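Local structure of uncharacterized protein AsqI (Emericella nidulans, 5YY3) at residues S268-I273 / I286-L291; L75-L80 / Y352-N357; G262-F267 / E365-N370. The protein catalyses, as a zinc-dependent cyclopenase, the ring contraction of 4'-methoxycyclopenin to 4'-methoxyviridicatin with loss of methyl isocyanate during aspoquinolone biosynthesis. All coordinates share one frame; numbering follows the deposited sequence.

Interaction 1: S268-I273 / I286-L291; sequences STWYSI and IPRARL
S272 and R288 make the polar half of this contact. The backbone N of R288 donates to S272 O at 2.7 Å, with an N-H...O angle of 151°. A water sits 2.9 Å from S272 O and donates to it, while accepting from A289 N at 3.0 Å. One loop carbonyl thereby serves two amides of the first helical turn, directly and through solvent. P287 is the N-cap residue, so these are amides that no preceding turn of helix can engage. A bend at chi3 (61°) turns the guanidinium of R288 back, with S272 CA over one face, toward its rim, and S272 OG 3.0 Å from R288 NH1.

The apolar half belongs to W270, whose six-membered ring reaches the helix along one border. W270 CZ3 meets L291 CD1 at 3.8 Å. R288 CG, anti to the backbone N, lies near the plane of the indole at its edge, 4.1 Å from W270 CE3. Near the cap, I273 CG1 packs loosely against P287 CB.

Within the hemocyanin-type copper-domain region, the contact ties the long loop after helix 210-231 to the start of helix 288-304. Helix 355-367 flanks both: its K362 and M366 touch W270, K362 also touches L291, and K362 NZ hydrogen-bonds to Y271 O and I286 O.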
loop_
_atom_site.group_PDB
_atom_site.type_symbol
_atom_site.label_atom_id
_atom_site.label_comp_id
_atom_site.label_asym_id
_atom_site.label_seq_id
_atom_site.Cartn_x
_atom_site.Cartn_y
_atom_site.Cartn_z
ATOM N N SER A 268 -22.035 0.201 -7.988
ATOM C CA SER A 268 -23.488 0.037 -7.932
ATOM C C SER A 268 -24.142 1.347 -7.514
ATOM O O SER A 268 -23.505 2.185 -6.868
ATOM C CB SER A 268 -23.869 -1.084 -6.953
ATOM O OG SER A 268 -23.348 -2.333 -7.398
ATOM N N THR A 269 -25.401 1.539 -7.891
ATOM C CA THR A 269 -26.160 2.724 -7.483
ATOM C C THR A 269 -27.584 2.345 -7.132
ATOM O O THR A 269 -28.014 1.224 -7.401
ATOM C CB THR A 269 -26.248 3.788 -8.588
ATOM O OG1 THR A 269 -27.087 3.297 -9.650
ATOM C CG2 THR A 269 -24.879 4.145 -9.126
ATOM N N TRP A 270 -28.324 3.274 -6.538
ATOM C CA TRP A 270 -29.780 3.133 -6.483
ATOM C C TRP A 270 -30.317 3.065 -7.906
ATOM O O TRP A 270 -29.692 3.587 -8.845
ATOM C CB TRP A 270 -30.436 4.297 -5.745
ATOM C CG TRP A 270 -30.350 4.233 -4.237
ATOM C CD1 TRP A 270 -29.664 3.329 -3.484
ATOM C CD2 TRP A 270 -30.997 5.117 -3.317
ATOM N NE1 TRP A 270 -29.846 3.595 -2.145
ATOM C CE2 TRP A 270 -30.657 4.693 -2.019
ATOM C CE3 TRP A 270 -31.827 6.235 -3.467
ATOM C CZ2 TRP A 270 -31.130 5.341 -0.868
ATOM C CZ3 TRP A 270 -32.287 6.880 -2.331
ATOM C CH2 TRP A 270 -31.935 6.434 -1.045
ATOM N N TYR A 271 -31.460 2.420 -8.080
ATOM C CA TYR A 271 -32.171 2.550 -9.338
ATOM C C TYR A 271 -32.911 3.857 -9.291
ATOM O O TYR A 271 -33.564 4.164 -8.279
ATOM C CB TYR A 271 -33.132 1.391 -9.568
ATOM C CG TYR A 271 -32.428 0.120 -9.947
ATOM C CD1 TYR A 271 -31.971 -0.757 -8.975
ATOM C CD2 TYR A 271 -32.202 -0.200 -11.290
ATOM C CE1 TYR A 271 -31.313 -1.930 -9.324
ATOM C CE2 TYR A 271 -31.537 -1.365 -11.652
ATOM C CZ TYR A 271 -31.099 -2.228 -10.670
ATOM O OH TYR A 271 -30.445 -3.389 -11.028
ATOM N N SER A 272 -32.788 4.632 -10.366
ATOM C CA SER A 272 -33.539 5.875 -10.540
ATOM C C SER A 272 -35.021 5.685 -10.283
ATOM O O SER A 272 -35.621 6.421 -9.494
ATOM C CB SER A 272 -33.347 6.437 -11.948
ATOM O OG SER A 272 -32.164 7.204 -12.017
ATOM N N ILE A 273 -35.616 4.705 -10.960
ATOM C CA ILE A 273 -37.033 4.448 -10.782
ATOM C C ILE A 273 -37.212 3.145 -10.024
ATOM O O ILE A 273 -37.658 3.153 -8.881
ATOM C CB ILE A 273 -37.789 4.434 -12.140
ATOM C CG1 ILE A 273 -37.968 5.868 -12.644
ATOM C CG2 ILE A 273 -39.193 3.866 -11.971
ATOM C CD1 ILE A 273 -36.837 6.404 -13.419
ATOM N N ILE A 286 -40.448 3.167 -5.718
ATOM C CA ILE A 286 -40.180 4.459 -5.091
ATOM C C ILE A 286 -38.989 5.094 -5.793
ATOM O O ILE A 286 -37.847 4.794 -5.473
ATOM C CB ILE A 286 -39.867 4.352 -3.581
ATOM C CG1 ILE A 286 -40.863 3.432 -2.872
ATOM C CG2 ILE A 286 -39.882 5.744 -2.935
ATOM C CD1 ILE A 286 -42.166 4.106 -2.540
ATOM N N PRO A 287 -39.251 5.966 -6.772
ATOM C CA PRO A 287 -38.110 6.504 -7.519
ATOM C C PRO A 287 -37.198 7.349 -6.630
ATOM O O PRO A 287 -37.651 7.929 -5.646
ATOM C CB PRO A 287 -38.770 7.343 -8.631
ATOM C CG PRO A 287 -40.171 7.571 -8.191
ATOM C CD PRO A 287 -40.549 6.473 -7.250
ATOM N N ARG A 288 -35.916 7.379 -6.969
ATOM C CA ARG A 288 -34.942 8.188 -6.261
ATOM C C ARG A 288 -35.446 9.613 -5.993
ATOM O O ARG A 288 -35.251 10.157 -4.894
ATOM C CB ARG A 288 -33.635 8.242 -7.049
ATOM C CG ARG A 288 -32.561 9.046 -6.347
ATOM C CD ARG A 288 -31.313 9.117 -7.203
ATOM N NE ARG A 288 -31.612 9.774 -8.466
ATOM C CZ ARG A 288 -31.223 9.337 -9.661
ATOM N NH1 ARG A 288 -30.489 8.221 -9.769
ATOM N NH2 ARG A 288 -31.562 10.026 -10.748
ATOM N N ALA A 289 -36.095 10.211 -6.990
ATOM C CA ALA A 289 -36.568 11.601 -6.887
ATOM C C ALA A 289 -37.571 11.791 -5.747
ATOM O O ALA A 289 -37.610 12.841 -5.100
ATOM C CB ALA A 289 -37.182 12.045 -8.207
ATOM N N ARG A 290 -38.366 10.759 -5.498
ATOM C CA ARG A 290 -39.372 10.764 -4.445
ATOM C C ARG A 290 -38.697 10.808 -3.052
ATOM O O ARG A 290 -39.160 11.504 -2.143
ATOM C CB ARG A 290 -40.265 9.524 -4.592
ATOM C CG ARG A 290 -41.411 9.412 -3.603
ATOM C CD ARG A 290 -42.430 10.515 -3.800
ATOM N NE ARG A 290 -43.493 10.441 -2.796
ATOM C CZ ARG A 290 -44.168 11.499 -2.346
ATOM N NH1 ARG A 290 -43.886 12.717 -2.801
ATOM N NH2 ARG A 290 -45.104 11.346 -1.419
ATOM N N LEU A 291 -37.594 10.073 -2.896
ATOM C CA LEU A 291 -36.859 10.076 -1.633
ATOM C C LEU A 291 -36.169 11.424 -1.426
ATOM O O LEU A 291 -36.197 11.982 -0.327
ATOM C CB LEU A 291 -35.839 8.939 -1.595
ATOM C CG LEU A 291 -36.466 7.546 -1.518
ATOM C CD1 LEU A 291 -36.043 6.725 -2.716
ATOM C CD2 LEU A 291 -36.080 6.848 -0.247
HETATM O O HOH W 1 -35.921 9.262 -9.809
#

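Interaction 2: L75-L80 / Y352-N357; sequences LSPEHL and YGNLHN
N354 reaches P77 with its side-chain amide: ND2 of N354 lies 3.8 Å from P77 CB, an amide nitrogen against a hydrocarbon ring. This asparagine holds the N-cap position of helix 355-367, just after G353, whose positive phi of 65° takes the chain out of the short helix 349-352. CG of N354 stands anti to the backbone N (chi1 -172°), which carries the amide out toward the proline.

One turn after the cap, N357 returns to the contact. Its CB packs against P77 CG at 4.0 Å, the two side chains passing alongside and pointing opposite ways, and L80 CD1 comes to 4.5 Å from N357 OD1. N357 ND2 donates to N354 OD1 at 3.1 Å, nearly straight at 168°; it arrives in the carbonyl plane on a lone pair, and the acceptor lies close to the plane of the donating amide. The same ND2 also donates to D332 OD1, its stronger partner, and the two bonds together fix the rotation of the N357 amide. The carbonyls L75 O and N357 O, 3.7 Å apart, share a water that donates to each at 3.0 Å.

P77 opens helix 77-92, directly after its N-cap S76, so two helix beginnings meet here. The side chain of N357 is about 7 Å from that of the zinc ligand H190. Chemically the join is modest: a proline ring rests on two asparagines held by their mutual bond and by D332, and a water donating to both carbonyls probably offsets the repulsion expected between these two acceptors.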
loop_
_atom_site.group_PDB
_atom_site.type_symbol
_atom_site.label_atom_id
_atom_site.label_comp_id
_atom_site.label_asym_id
_atom_site.label_seq_id
_atom_site.Cartn_x
_atom_site.Cartn_y
_atom_site.Cartn_z
ATOM N N LEU A 75 -37.233 -5.653 4.213
ATOM C CA LEU A 75 -36.773 -4.267 4.118
ATOM C C LEU A 75 -37.786 -3.392 3.378
ATOM O O LEU A 75 -37.518 -2.221 3.096
ATOM C CB LEU A 75 -35.414 -4.188 3.409
ATOM C CG LEU A 75 -34.174 -4.590 4.215
ATOM C CD1 LEU A 75 -32.904 -4.358 3.412
ATOM C CD2 LEU A 75 -34.117 -3.815 5.519
ATOM N N SER A 76 -38.942 -3.958 3.048
ATOM C CA SER A 76 -40.014 -3.176 2.426
ATOM C C SER A 76 -41.053 -2.677 3.450
ATOM O O SER A 76 -41.629 -3.467 4.205
ATOM C CB SER A 76 -40.709 -4.003 1.341
ATOM O OG SER A 76 -41.953 -3.416 0.994
ATOM N N PRO A 77 -41.289 -1.359 3.479
ATOM C CA PRO A 77 -42.263 -0.803 4.430
ATOM C C PRO A 77 -43.652 -1.448 4.322
ATOM O O PRO A 77 -44.284 -1.693 5.356
ATOM C CB PRO A 77 -42.305 0.679 4.054
ATOM C CG PRO A 77 -40.936 0.939 3.497
ATOM C CD PRO A 77 -40.559 -0.307 2.755
ATOM N N GLU A 78 -44.101 -1.738 3.100
ATOM C CA GLU A 78 -45.377 -2.423 2.903
ATOM C C GLU A 78 -45.380 -3.804 3.558
ATOM O O GLU A 78 -46.337 -4.185 4.241
ATOM C CB GLU A 78 -45.695 -2.553 1.414
ATOM C CG GLU A 78 -46.088 -1.235 0.765
ATOM C CD GLU A 78 -44.898 -0.319 0.495
ATOM O OE1 GLU A 78 -43.738 -0.781 0.582
ATOM O OE2 GLU A 78 -45.128 0.867 0.186
ATOM N N HIS A 79 -44.302 -4.551 3.356
ATOM C CA HIS A 79 -44.202 -5.878 3.930
ATOM C C HIS A 79 -44.029 -5.815 5.447
ATOM O O HIS A 79 -44.437 -6.733 6.154
ATOM C CB HIS A 79 -43.038 -6.649 3.312
ATOM C CG HIS A 79 -43.279 -7.080 1.903
ATOM N ND1 HIS A 79 -43.347 -8.407 1.535
ATOM C CD2 HIS A 79 -43.447 -6.365 0.764
ATOM C CE1 HIS A 79 -43.557 -8.491 0.233
ATOM N NE2 HIS A 79 -43.618 -7.267 -0.259
ATOM N N LEU A 80 -43.407 -4.753 5.948
ATOM C CA LEU A 80 -43.200 -4.632 7.396
ATOM C C LEU A 80 -44.533 -4.371 8.080
ATOM O O LEU A 80 -44.783 -4.857 9.183
ATOM C CB LEU A 80 -42.189 -3.522 7.727
ATOM C CG LEU A 80 -40.745 -3.845 7.302
ATOM C CD1 LEU A 80 -39.876 -2.601 7.231
ATOM C CD2 LEU A 80 -40.116 -4.880 8.239
ATOM N N TYR A 352 -43.254 14.602 4.241
ATOM C CA TYR A 352 -42.020 14.076 4.825
ATOM C C TYR A 352 -41.828 12.559 4.630
ATOM O O TYR A 352 -40.701 12.058 4.711
ATOM C CB TYR A 352 -41.967 14.458 6.312
ATOM C CG TYR A 352 -42.206 15.945 6.505
ATOM C CD1 TYR A 352 -41.297 16.878 6.026
ATOM C CD2 TYR A 352 -43.364 16.416 7.121
ATOM C CE1 TYR A 352 -41.522 18.248 6.181
ATOM C CE2 TYR A 352 -43.598 17.783 7.279
ATOM C CZ TYR A 352 -42.672 18.686 6.811
ATOM O OH TYR A 352 -42.885 20.031 6.949
ATOM N N GLY A 353 -42.909 11.828 4.376
ATOM C CA GLY A 353 -42.811 10.429 3.982
ATOM C C GLY A 353 -42.243 9.449 4.994
ATOM O O GLY A 353 -42.408 9.606 6.212
ATOM N N ASN A 354 -41.578 8.419 4.471
ATOM C CA ASN A 354 -40.902 7.399 5.271
ATOM C C ASN A 354 -39.468 7.189 4.775
ATOM O O ASN A 354 -39.135 6.126 4.245
ATOM C CB ASN A 354 -41.678 6.071 5.216
ATOM C CG ASN A 354 -41.137 5.043 6.186
ATOM O OD1 ASN A 354 -40.238 5.342 6.974
ATOM N ND2 ASN A 354 -41.700 3.839 6.165
ATOM N N LEU A 355 -38.625 8.206 4.939
ATOM C CA LEU A 355 -37.320 8.237 4.267
ATOM C C LEU A 355 -36.343 7.131 4.690
ATOM O O LEU A 355 -35.659 6.561 3.842
ATOM C CB LEU A 355 -36.656 9.599 4.486
ATOM C CG LEU A 355 -35.344 9.857 3.759
ATOM C CD1 LEU A 355 -35.506 9.558 2.280
ATOM C CD2 LEU A 355 -34.924 11.290 3.964
ATOM N N HIS A 356 -36.258 6.840 5.987
ATOM C CA HIS A 356 -35.292 5.860 6.474
ATOM C C HIS A 356 -35.578 4.483 5.901
ATOM O O HIS A 356 -34.694 3.837 5.333
ATOM C CB HIS A 356 -35.288 5.781 8.008
ATOM C CG HIS A 356 -34.554 4.587 8.545
ATOM N ND1 HIS A 356 -33.222 4.349 8.273
ATOM C CD2 HIS A 356 -34.972 3.550 9.313
ATOM C CE1 HIS A 356 -32.848 3.223 8.861
ATOM N NE2 HIS A 356 -33.894 2.722 9.500
ATOM N N ASN A 357 -36.819 4.033 6.039
ATOM C CA ASN A 357 -37.144 2.660 5.649
ATOM C C ASN A 357 -37.262 2.475 4.128
ATOM O O ASN A 357 -36.926 1.418 3.600
ATOM C CB ASN A 357 -38.423 2.205 6.358
ATOM C CG ASN A 357 -38.255 2.146 7.875
ATOM O OD1 ASN A 357 -37.752 1.160 8.422
ATOM N ND2 ASN A 357 -38.668 3.206 8.558
HETATM O O HOH W 2 -36.747 -0.859 5.609
#

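Interaction 3: G262-F267 / E365-N370; sequences GGYPPF and EMAYRN
The sulfur of M366 sits over the face of the Y264 ring, SD lying 4.6 Å from the ring centroid and only 16° off the ring normal. This Met-aromatic contact is joined at the ring edge by A367 CB, 4.4 Å from Y264 CD2. The far end of the ring is held by Y264 OH, hydrogen-bonded to D390 OD1.

These residues bring the last turn of helix 355-367, in the hemocyanin-type copper-domain fold that this zinc enzyme shares with the tyrosinase family, against a loop without regular structure that follows helix 210-231. The touching parts run 101° apart, so the loop passes across the helix end.

Just beyond the helix, R369 folds back on the loop. R369 NH2 donates to G263 O at 3.2 Å with an N-H...O angle of 169°, in the carbonyl plane and on a lone pair, while the oxygen lies near the guanidinium plane. P265 CD lies over one guanidinium face, 3.6 Å from R369 NH2, and the same nitrogen is 3.4 Å from Y264 CB.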
loop_
_atom_site.group_PDB
_atom_site.type_symbol
_atom_site.label_atom_id
_atom_site.label_comp_id
_atom_site.label_asym_id
_atom_site.label_seq_id
_atom_site.Cartn_x
_atom_site.Cartn_y
_atom_site.Cartn_z
ATOM N N GLY A 262 -26.698 -12.241 -1.851
ATOM C CA GLY A 262 -25.532 -11.734 -2.544
ATOM C C GLY A 262 -25.188 -10.303 -2.178
ATOM O O GLY A 262 -25.856 -9.662 -1.357
ATOM N N GLY A 263 -24.122 -9.802 -2.789
ATOM C CA GLY A 263 -23.736 -8.419 -2.616
ATOM C C GLY A 263 -24.079 -7.607 -3.850
ATOM O O GLY A 263 -25.167 -7.728 -4.402
ATOM N N TYR A 264 -23.130 -6.786 -4.283
ATOM C CA TYR A 264 -23.308 -5.926 -5.442
ATOM C C TYR A 264 -21.907 -5.567 -5.951
ATOM O O TYR A 264 -20.946 -5.565 -5.174
ATOM C CB TYR A 264 -24.132 -4.675 -5.078
ATOM C CG TYR A 264 -23.640 -3.966 -3.830
ATOM C CD1 TYR A 264 -22.549 -3.116 -3.895
ATOM C CD2 TYR A 264 -24.258 -4.154 -2.589
ATOM C CE1 TYR A 264 -22.074 -2.480 -2.789
ATOM C CE2 TYR A 264 -23.779 -3.505 -1.449
ATOM C CZ TYR A 264 -22.684 -2.666 -1.567
ATOM O OH TYR A 264 -22.164 -1.993 -0.480
ATOM N N PRO A 265 -21.775 -5.289 -7.260
ATOM C CA PRO A 265 -20.448 -4.991 -7.825
ATOM C C PRO A 265 -19.940 -3.574 -7.498
ATOM O O PRO A 265 -20.685 -2.767 -6.941
ATOM C CB PRO A 265 -20.678 -5.154 -9.335
ATOM C CG PRO A 265 -22.149 -4.847 -9.514
ATOM C CD PRO A 265 -22.815 -5.408 -8.299
ATOM N N PRO A 266 -18.682 -3.269 -7.846
ATOM C CA PRO A 266 -18.212 -1.889 -7.688
ATOM C C PRO A 266 -19.031 -0.912 -8.518
ATOM O O PRO A 266 -19.482 -1.269 -9.608
ATOM C CB PRO A 266 -16.770 -1.946 -8.192
ATOM C CG PRO A 266 -16.380 -3.374 -8.081
ATOM C CD PRO A 266 -17.613 -4.164 -8.326
ATOM N N PHE A 267 -19.226 0.292 -7.991
ATOM C CA PHE A 267 -19.992 1.347 -8.655
ATOM C C PHE A 267 -21.457 0.977 -8.896
ATOM O O PHE A 267 -22.054 1.399 -9.871
ATOM C CB PHE A 267 -19.301 1.747 -9.966
ATOM C CG PHE A 267 -17.937 2.350 -9.753
ATOM C CD1 PHE A 267 -16.812 1.542 -9.672
ATOM C CD2 PHE A 267 -17.786 3.720 -9.593
ATOM C CE1 PHE A 267 -15.547 2.089 -9.448
ATOM C CE2 PHE A 267 -16.530 4.272 -9.380
ATOM C CZ PHE A 267 -15.404 3.452 -9.300
ATOM N N GLU A 365 -33.092 -3.074 -3.095
ATOM C CA GLU A 365 -33.513 -3.103 -4.489
ATOM C C GLU A 365 -32.294 -3.064 -5.411
ATOM O O GLU A 365 -32.223 -3.792 -6.405
ATOM C CB GLU A 365 -34.463 -1.929 -4.771
ATOM C CG GLU A 365 -34.819 -1.755 -6.219
ATOM C CD GLU A 365 -35.585 -0.471 -6.481
ATOM O OE1 GLU A 365 -35.076 0.625 -6.146
ATOM O OE2 GLU A 365 -36.706 -0.569 -7.016
ATOM N N MET A 366 -31.326 -2.222 -5.065
ATOM C CA MET A 366 -30.048 -2.167 -5.790
ATOM C C MET A 366 -29.317 -3.513 -5.819
ATOM O O MET A 366 -28.703 -3.875 -6.818
ATOM C CB MET A 366 -29.135 -1.108 -5.162
ATOM C CG MET A 366 -27.673 -1.219 -5.582
ATOM S SD MET A 366 -26.568 -0.608 -4.296
ATOM C CE MET A 366 -27.171 1.051 -4.141
ATOM N N ALA A 367 -29.386 -4.243 -4.711
ATOM C CA ALA A 367 -28.639 -5.485 -4.549
ATOM C C ALA A 367 -29.383 -6.690 -5.112
ATOM O O ALA A 367 -28.771 -7.719 -5.381
ATOM C CB ALA A 367 -28.313 -5.716 -3.069
ATOM N N TYR A 368 -30.699 -6.568 -5.282
ATOM C CA TYR A 368 -31.501 -7.658 -5.840
ATOM C C TYR A 368 -31.115 -7.989 -7.276
ATOM O O TYR A 368 -31.115 -7.116 -8.151
ATOM C CB TYR A 368 -32.986 -7.321 -5.796
ATOM C CG TYR A 368 -33.850 -8.516 -6.104
ATOM C CD1 TYR A 368 -34.200 -8.837 -7.412
ATOM C CD2 TYR A 368 -34.312 -9.333 -5.082
ATOM C CE1 TYR A 368 -34.991 -9.943 -7.691
ATOM C CE2 TYR A 368 -35.100 -10.429 -5.343
ATOM C CZ TYR A 368 -35.437 -10.737 -6.648
ATOM O OH TYR A 368 -36.224 -11.842 -6.888
ATOM N N ARG A 369 -30.817 -9.256 -7.524
ATOM C CA ARG A 369 -30.374 -9.677 -8.852
ATOM C C ARG A 369 -31.178 -10.854 -9.403
ATOM O O ARG A 369 -31.285 -11.896 -8.749
ATOM C CB ARG A 369 -28.889 -10.034 -8.816
ATOM C CG ARG A 369 -28.067 -9.294 -9.842
ATOM C CD ARG A 369 -26.597 -9.245 -9.447
ATOM N NE ARG A 369 -26.352 -8.420 -8.260
ATOM C CZ ARG A 369 -26.361 -7.087 -8.261
ATOM N NH1 ARG A 369 -26.633 -6.411 -9.380
ATOM N NH2 ARG A 369 -26.110 -6.425 -7.140
ATOM N N ASN A 370 -31.714 -10.661 -10.612
ATOM C CA ASN A 370 -32.549 -11.629 -11.347
ATOM C C ASN A 370 -33.304 -12.660 -10.501
ATOM O O ASN A 370 -34.368 -13.139 -10.899
ATOM C CB ASN A 370 -31.697 -12.367 -12.384
ATOM C CG ASN A 370 -31.662 -11.651 -13.727
ATOM O OD1 ASN A 370 -32.686 -11.160 -14.208
ATOM N ND2 ASN A 370 -30.482 -11.602 -14.346
#

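Overall arrangement
Helix 355-367 links all three: interaction 2 lies at its start, interaction 3 at its end, and K362 between them reaches interaction 1. The centres of interactions 2 and 3 are about 20 Å apart and their nearest atoms about 7 Å, whereas the centre of interaction 1 is about 14 Å from each of theirs, and its atoms touch both. L291 O meets L355 CD1 at 3.6 Å, and W270 CD1 packs on M366 CE at 3.4 Å, so M366 is shared between W270 and Y264. Interaction 2 alone comes near the zinc site, with L75 about 8 Å from H186, side chain to side chain; interactions 1 and 3 lie away from it.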